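Side-chain contacts in diacylglycerol kinase (Bacillus anthracis, PDB 3S40), which probably phosphorylates diacylglycerol to phosphatidic acid, using ATP as the phosphate donor: residues R105-P110 with K126-A131; V183-D188 with L224-V229. All coordinates share one frame; numbering follows the deposited sequence.

Contact 1: residues R105-P110 with K126-A131; sequences RTLGVP and KPVDVA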
loop_
_atom_site.group_PDB
_atom_site.type_symbol
_atom_site.label_atom_id
_atom_site.label_comp_id
_atom_site.label_asym_id
_atom_site.label_seq_id
_atom_site.Cartn_x
_atom_site.Cartn_y
_atom_site.Cartn_z
ATOM N N ARG A 105 -7.487 -2.282 3.398
ATOM C CA ARG A 105 -8.736 -1.711 2.869
ATOM C C ARG A 105 -8.800 -1.774 1.351
ATOM O O ARG A 105 -9.849 -2.028 0.771
ATOM C CB ARG A 105 -8.942 -0.269 3.331
ATOM C CG ARG A 105 -9.232 -0.161 4.822
ATOM C CD ARG A 105 -9.236 1.288 5.256
ATOM N NE ARG A 105 -9.003 1.416 6.686
ATOM C CZ ARG A 105 -9.974 1.455 7.588
ATOM N NH1 ARG A 105 -9.670 1.570 8.875
ATOM N NH2 ARG A 105 -11.244 1.375 7.195
ATOM N N THR A 106 -7.666 -1.557 0.706
ATOM C CA THR A 106 -7.627 -1.618 -0.746
ATOM C C THR A 106 -8.129 -2.994 -1.236
ATOM O O THR A 106 -8.848 -3.100 -2.241
ATOM C CB THR A 106 -6.202 -1.294 -1.250
ATOM O OG1 THR A 106 -5.931 0.098 -1.019
ATOM C CG2 THR A 106 -6.073 -1.587 -2.737
ATOM N N LEU A 107 -7.782 -4.034 -0.481
ATOM C CA LEU A 107 -8.120 -5.424 -0.819
ATOM C C LEU A 107 -9.500 -5.801 -0.305
ATOM O O LEU A 107 -9.949 -6.938 -0.488
ATOM C CB LEU A 107 -7.070 -6.399 -0.253
ATOM C CG LEU A 107 -5.632 -6.155 -0.734
ATOM C CD1 LEU A 107 -4.623 -7.070 0.024
ATOM C CD2 LEU A 107 -5.497 -6.334 -2.240
ATOM N N GLY A 108 -10.170 -4.840 0.329
ATOM C CA GLY A 108 -11.529 -5.046 0.803
ATOM C C GLY A 108 -11.586 -5.957 2.016
ATOM O O GLY A 108 -12.626 -6.528 2.357
ATOM N N VAL A 109 -10.453 -6.097 2.680
ATOM C CA VAL A 109 -10.382 -6.942 3.865
ATOM C C VAL A 109 -11.203 -6.372 5.020
ATOM O O VAL A 109 -11.026 -5.218 5.391
ATOM C CB VAL A 109 -8.947 -7.104 4.346
ATOM C CG1 VAL A 109 -8.927 -7.888 5.657
ATOM C CG2 VAL A 109 -8.079 -7.779 3.251
ATOM N N PRO A 110 -12.094 -7.191 5.598
ATOM C CA PRO A 110 -12.876 -6.782 6.775
ATOM C C PRO A 110 -11.960 -6.211 7.848
ATOM O O PRO A 110 -10.876 -6.754 8.082
ATOM C CB PRO A 110 -13.467 -8.102 7.271
ATOM C CG PRO A 110 -13.579 -8.947 6.047
ATOM C CD PRO A 110 -12.441 -8.551 5.135
ATOM N N LYS A 126 -5.623 -12.391 -5.954
ATOM C CA LYS A 126 -5.503 -11.629 -7.191
ATOM C C LYS A 126 -4.132 -10.996 -7.301
ATOM O O LYS A 126 -3.438 -10.809 -6.288
ATOM C CB LYS A 126 -6.596 -10.565 -7.311
ATOM C CG LYS A 126 -6.422 -9.373 -6.393
ATOM C CD LYS A 126 -7.492 -8.342 -6.712
ATOM C CE LYS A 126 -7.227 -7.025 -6.025
ATOM N NZ LYS A 126 -7.923 -5.914 -6.755
ATOM N N PRO A 127 -3.724 -10.689 -8.539
ATOM C CA PRO A 127 -2.436 -10.027 -8.762
ATOM C C PRO A 127 -2.547 -8.571 -8.413
ATOM O O PRO A 127 -3.590 -7.957 -8.639
ATOM C CB PRO A 127 -2.177 -10.221 -10.269
ATOM C CG PRO A 127 -3.487 -10.548 -10.858
ATOM C CD PRO A 127 -4.350 -11.155 -9.789
ATOM N N VAL A 128 -1.474 -8.033 -7.857
ATOM C CA VAL A 128 -1.449 -6.653 -7.411
ATOM C C VAL A 128 -0.155 -6.053 -7.916
ATOM O O VAL A 128 0.877 -6.723 -7.929
ATOM C CB VAL A 128 -1.520 -6.592 -5.870
ATOM C CG1 VAL A 128 -1.242 -5.195 -5.357
ATOM C CG2 VAL A 128 -2.885 -7.098 -5.391
ATOM N N ASP A 129 -0.215 -4.811 -8.386
ATOM C CA ASP A 129 0.975 -4.152 -8.921
ATOM C C ASP A 129 1.816 -3.556 -7.782
ATOM O O ASP A 129 1.273 -3.149 -6.753
ATOM C CB ASP A 129 0.598 -3.030 -9.916
ATOM C CG ASP A 129 -0.386 -3.493 -11.012
ATOM O OD1 ASP A 129 -0.438 -4.715 -11.323
ATOM O OD2 ASP A 129 -1.107 -2.621 -11.561
ATOM N N VAL A 130 3.129 -3.494 -7.988
ATOM C CA VAL A 130 4.030 -2.918 -7.003
ATOM C C VAL A 130 4.874 -1.857 -7.676
ATOM O O VAL A 130 5.493 -2.109 -8.716
ATOM C CB VAL A 130 4.964 -3.998 -6.416
ATOM C CG1 VAL A 130 6.058 -3.359 -5.554
ATOM C CG2 VAL A 130 4.153 -5.055 -5.645
ATOM N N ALA A 131 4.939 -0.680 -7.066
ATOM C CA ALA A 131 5.671 0.433 -7.657
ATOM C C ALA A 131 7.157 0.397 -7.286
ATOM O O ALA A 131 7.538 -0.174 -6.260
ATOM C CB ALA A 131 5.033 1.769 -7.237
HETATM O O HOH W 1 -8.451 -3.957 -4.842
#
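A Schellman motif ends helix 102-106, and Leu107, sitting in that turn, reaches across to Lys126 and Val128 on strand 125-133. Gly108, with positive phi, turns the chain out of the helix; its N bonds to Arg105 O at 2.9 Å. The turn faces an antiparallel sheet in which strand 125-133 pairs with strand 284-296.

One methyl carries the direct touching. Leu107 turns its CG beside the backbone N and anti to the carbonyl carbon (chi1 -58°), and CD2 then lies 4.2 Å from Val128 CG2. On the strand side CG2 is likewise the branch beside its own backbone N. The two side chains pass at a slant, and only these branch ends come near, so the packing here is light. The same Leu107 CD2 also lies 4.2 Å from Lys126 CE, so the methyl has the aliphatic part of the lysine for a second neighbour. Outside the two segments, Leu107 is further covered by Met295 and Tyr297.

Lys126 starts with CG between its backbone N and carbonyl carbon (chi1 73°), after which the chain runs nearly extended past Leu107 toward the helix end. Its ammonium group forms a salt bridge with Asp220 and a cation-pi contact with Tyr297, which together should hold the positive charge in place. The remaining tie to 105-110 goes through solvent: a water accepts from Lys126 and donates to the carbonyl of Thr106, on the last turn of the helix. A carbonyl at a helix C-terminus sits at the negative end of the dipole, so a lysine nearby is probably favoured. The bridge bends only moderately, with the water 2.8 Å from Thr106 O and 2.8 Å from Lys126 NZ.

Contact 2: residues V183-D188 with L224-V229; sequences VKITYD and LDIFVV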
loop_
_atom_site.group_PDB
_atom_site.type_symbol
_atom_site.label_atom_id
_atom_site.label_comp_id
_atom_site.label_asym_id
_atom_site.label_seq_id
_atom_site.Cartn_x
_atom_site.Cartn_y
_atom_site.Cartn_z
ATOM N N VAL A 183 7.893 22.143 -10.437
ATOM C CA VAL A 183 8.064 20.735 -10.714
ATOM C C VAL A 183 7.993 20.527 -12.214
ATOM O O VAL A 183 7.316 21.267 -12.938
ATOM C CB VAL A 183 6.971 19.875 -10.015
ATOM C CG1 VAL A 183 5.629 19.989 -10.758
ATOM C CG2 VAL A 183 7.401 18.418 -9.928
ATOM N N LYS A 184 8.721 19.521 -12.670
ATOM C CA LYS A 184 8.716 19.123 -14.063
ATOM C C LYS A 184 8.459 17.624 -14.061
ATOM O O LYS A 184 9.175 16.871 -13.387
ATOM C CB LYS A 184 10.077 19.427 -14.685
ATOM C CG LYS A 184 10.071 19.588 -16.188
ATOM C CD LYS A 184 11.389 20.186 -16.676
ATOM C CE LYS A 184 11.943 21.233 -15.701
ATOM N NZ LYS A 184 10.980 22.326 -15.379
ATOM N N ILE A 185 7.433 17.185 -14.783
ATOM C CA ILE A 185 7.094 15.761 -14.797
ATOM C C ILE A 185 7.065 15.235 -16.214
ATOM O O ILE A 185 6.343 15.762 -17.056
ATOM C CB ILE A 185 5.717 15.476 -14.127
ATOM C CG1 ILE A 185 5.686 16.012 -12.687
ATOM C CG2 ILE A 185 5.410 13.983 -14.143
ATOM C CD1 ILE A 185 4.332 15.893 -11.993
ATOM N N THR A 186 7.865 14.209 -16.477
ATOM C CA THR A 186 7.795 13.474 -17.741
ATOM C C THR A 186 7.118 12.135 -17.490
ATOM O O THR A 186 7.472 11.411 -16.555
ATOM C CB THR A 186 9.193 13.198 -18.329
ATOM O OG1 THR A 186 9.910 12.297 -17.468
ATOM C CG2 THR A 186 9.978 14.489 -18.479
ATOM N N TYR A 187 6.148 11.794 -18.324
ATOM C CA TYR A 187 5.422 10.559 -18.103
ATOM C C TYR A 187 5.043 9.936 -19.426
ATOM O O TYR A 187 4.207 10.464 -20.157
ATOM C CB TYR A 187 4.180 10.822 -17.256
ATOM C CG TYR A 187 3.259 11.840 -17.867
ATOM C CD1 TYR A 187 2.149 11.445 -18.610
ATOM C CD2 TYR A 187 3.510 13.198 -17.732
ATOM C CE1 TYR A 187 1.306 12.380 -19.192
ATOM C CE2 TYR A 187 2.673 14.141 -18.306
ATOM C CZ TYR A 187 1.573 13.729 -19.031
ATOM O OH TYR A 187 0.739 14.666 -19.603
ATOM N N ASP A 188 5.668 8.807 -19.733
ATOM C CA ASP A 188 5.470 8.147 -21.017
ATOM C C ASP A 188 5.632 9.143 -22.177
ATOM O O ASP A 188 4.756 9.270 -23.039
ATOM C CB ASP A 188 4.102 7.455 -21.067
ATOM C CG ASP A 188 3.855 6.547 -19.862
ATOM O OD1 ASP A 188 4.828 6.079 -19.240
ATOM O OD2 ASP A 188 2.677 6.305 -19.539
ATOM N N LEU A 224 0.227 3.894 -12.809
ATOM C CA LEU A 224 0.318 4.716 -11.619
ATOM C C LEU A 224 -0.437 6.007 -11.875
ATOM O O LEU A 224 -0.527 6.460 -13.029
ATOM C CB LEU A 224 1.778 5.046 -11.353
ATOM C CG LEU A 224 2.548 3.813 -10.901
ATOM C CD1 LEU A 224 3.998 4.142 -10.615
ATOM C CD2 LEU A 224 1.868 3.255 -9.654
ATOM N N ASP A 225 -0.963 6.599 -10.802
ATOM C CA ASP A 225 -1.708 7.852 -10.883
ATOM C C ASP A 225 -0.882 9.030 -10.384
ATOM O O ASP A 225 -0.524 9.112 -9.204
ATOM C CB ASP A 225 -3.018 7.763 -10.096
ATOM C CG ASP A 225 -4.066 6.946 -10.819
ATOM O OD1 ASP A 225 -5.098 7.518 -11.246
ATOM O OD2 ASP A 225 -3.844 5.729 -10.982
ATOM N N ILE A 226 -0.573 9.933 -11.302
ATOM C CA ILE A 226 0.081 11.179 -10.950
ATOM C C ILE A 226 -0.995 12.168 -10.550
ATOM O O ILE A 226 -1.996 12.331 -11.247
ATOM C CB ILE A 226 0.845 11.766 -12.142
ATOM C CG1 ILE A 226 1.888 10.769 -12.655
ATOM C CG2 ILE A 226 1.470 13.099 -11.762
ATOM C CD1 ILE A 226 2.649 11.255 -13.878
ATOM N N PHE A 227 -0.783 12.836 -9.429
ATOM C CA PHE A 227 -1.760 13.783 -8.923
ATOM C C PHE A 227 -1.014 15.003 -8.395
ATOM O O PHE A 227 -0.191 14.908 -7.467
ATOM C CB PHE A 227 -2.597 13.127 -7.816
ATOM C CG PHE A 227 -3.765 13.960 -7.347
ATOM C CD1 PHE A 227 -4.972 13.921 -8.016
ATOM C CD2 PHE A 227 -3.645 14.781 -6.236
ATOM C CE1 PHE A 227 -6.051 14.680 -7.585
ATOM C CE2 PHE A 227 -4.719 15.543 -5.795
ATOM C CZ PHE A 227 -5.922 15.490 -6.469
ATOM N N VAL A 228 -1.290 16.149 -9.000
ATOM C CA VAL A 228 -0.621 17.384 -8.627
ATOM C C VAL A 228 -1.620 18.431 -8.162
ATOM O O VAL A 228 -2.586 18.728 -8.860
ATOM C CB VAL A 228 0.151 17.958 -9.811
ATOM C CG1 VAL A 228 0.821 19.265 -9.410
ATOM C CG2 VAL A 228 1.175 16.948 -10.310
ATOM N N VAL A 229 -1.414 18.994 -6.981
ATOM C CA VAL A 229 -2.254 20.120 -6.608
ATOM C C VAL A 229 -1.485 21.410 -6.840
ATOM O O VAL A 229 -0.432 21.630 -6.246
ATOM C CB VAL A 229 -2.739 20.049 -5.176
ATOM C CG1 VAL A 229 -3.714 21.202 -4.908
ATOM C CG2 VAL A 229 -3.409 18.705 -4.918
#
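Ile185 and Ile226 adopt nearly the same shape: in each, CG1 stands beside the backbone N and anti to the carbonyl carbon (chi1 -56° and -58°), and CD1 continues the extended chain. Because their strands run almost antiparallel, at 158° between N-to-C directions, the matching conformations send the two side chains past each other in opposite directions. Ile226 CD1 ends 3.9 Å from Ile185 CG2, while Ile185 CD1 comes 4.0 Å from Ile226 CG2, a reciprocal pairing of the long arm of one isoleucine with the short branch of the other.

The two strands belong to different sheets, 181-187 to one and 224-230 to the other, and their axes approach to 10.5 Å. This is face-to-face packing inside a beta sandwich, the architecture after which the C-terminal family of this protein is named. Alternate residues, Ile185 and Tyr187 against Ile226 and Val228, point inward.

Farther along, Ile185 CD1 meets Val228 CG2 at 3.7 Å, the two side chains reaching toward each other tip to tip. At the other end Tyr187 joins through its base: its CB is 3.7 Å from Ile226 CD1, and that methyl approaches the ring obliquely. Ile226 CD1 therefore touches both Ile185 and Tyr187. Ile262 also touches Ile226, Tyr192 and Ala196 pack on Val228, and Tyr187 also touches Val257 and Ala259 of strand 254-259, so strands of both sheets complete the surroundings.

The direct contacts between the two strands are all carbon to carbon, with no polar pair to set their direction or spacing. Cohesion between the sheets at this point probably comes from dispersion and from burial of apolar groups away from water, with shape fit deciding how close they pack.

Contact 1 and contact 2 lie with their centres 23 Å apart, and one antiparallel sheet reaches both: strand 125-133 carries residues 126-131 of contact 1, and strand 181-187 carries most of residues 183-188 of contact 2, with strands 284-296 and 261-266 in between. Segments 126-131 and 224-229 also touch, Ala131 CB lying 4.3 Å from Leu224 CD2. Contact 1 thus sets that sheet against the end of helix 102-106 in the part matching the kinase catalytic family, whereas contact 2 sets it against the second sheet of the sandwich. Contact 1 is near the middle of the chain, about 8 Å from its centre; contact 2 is about 19 Å out.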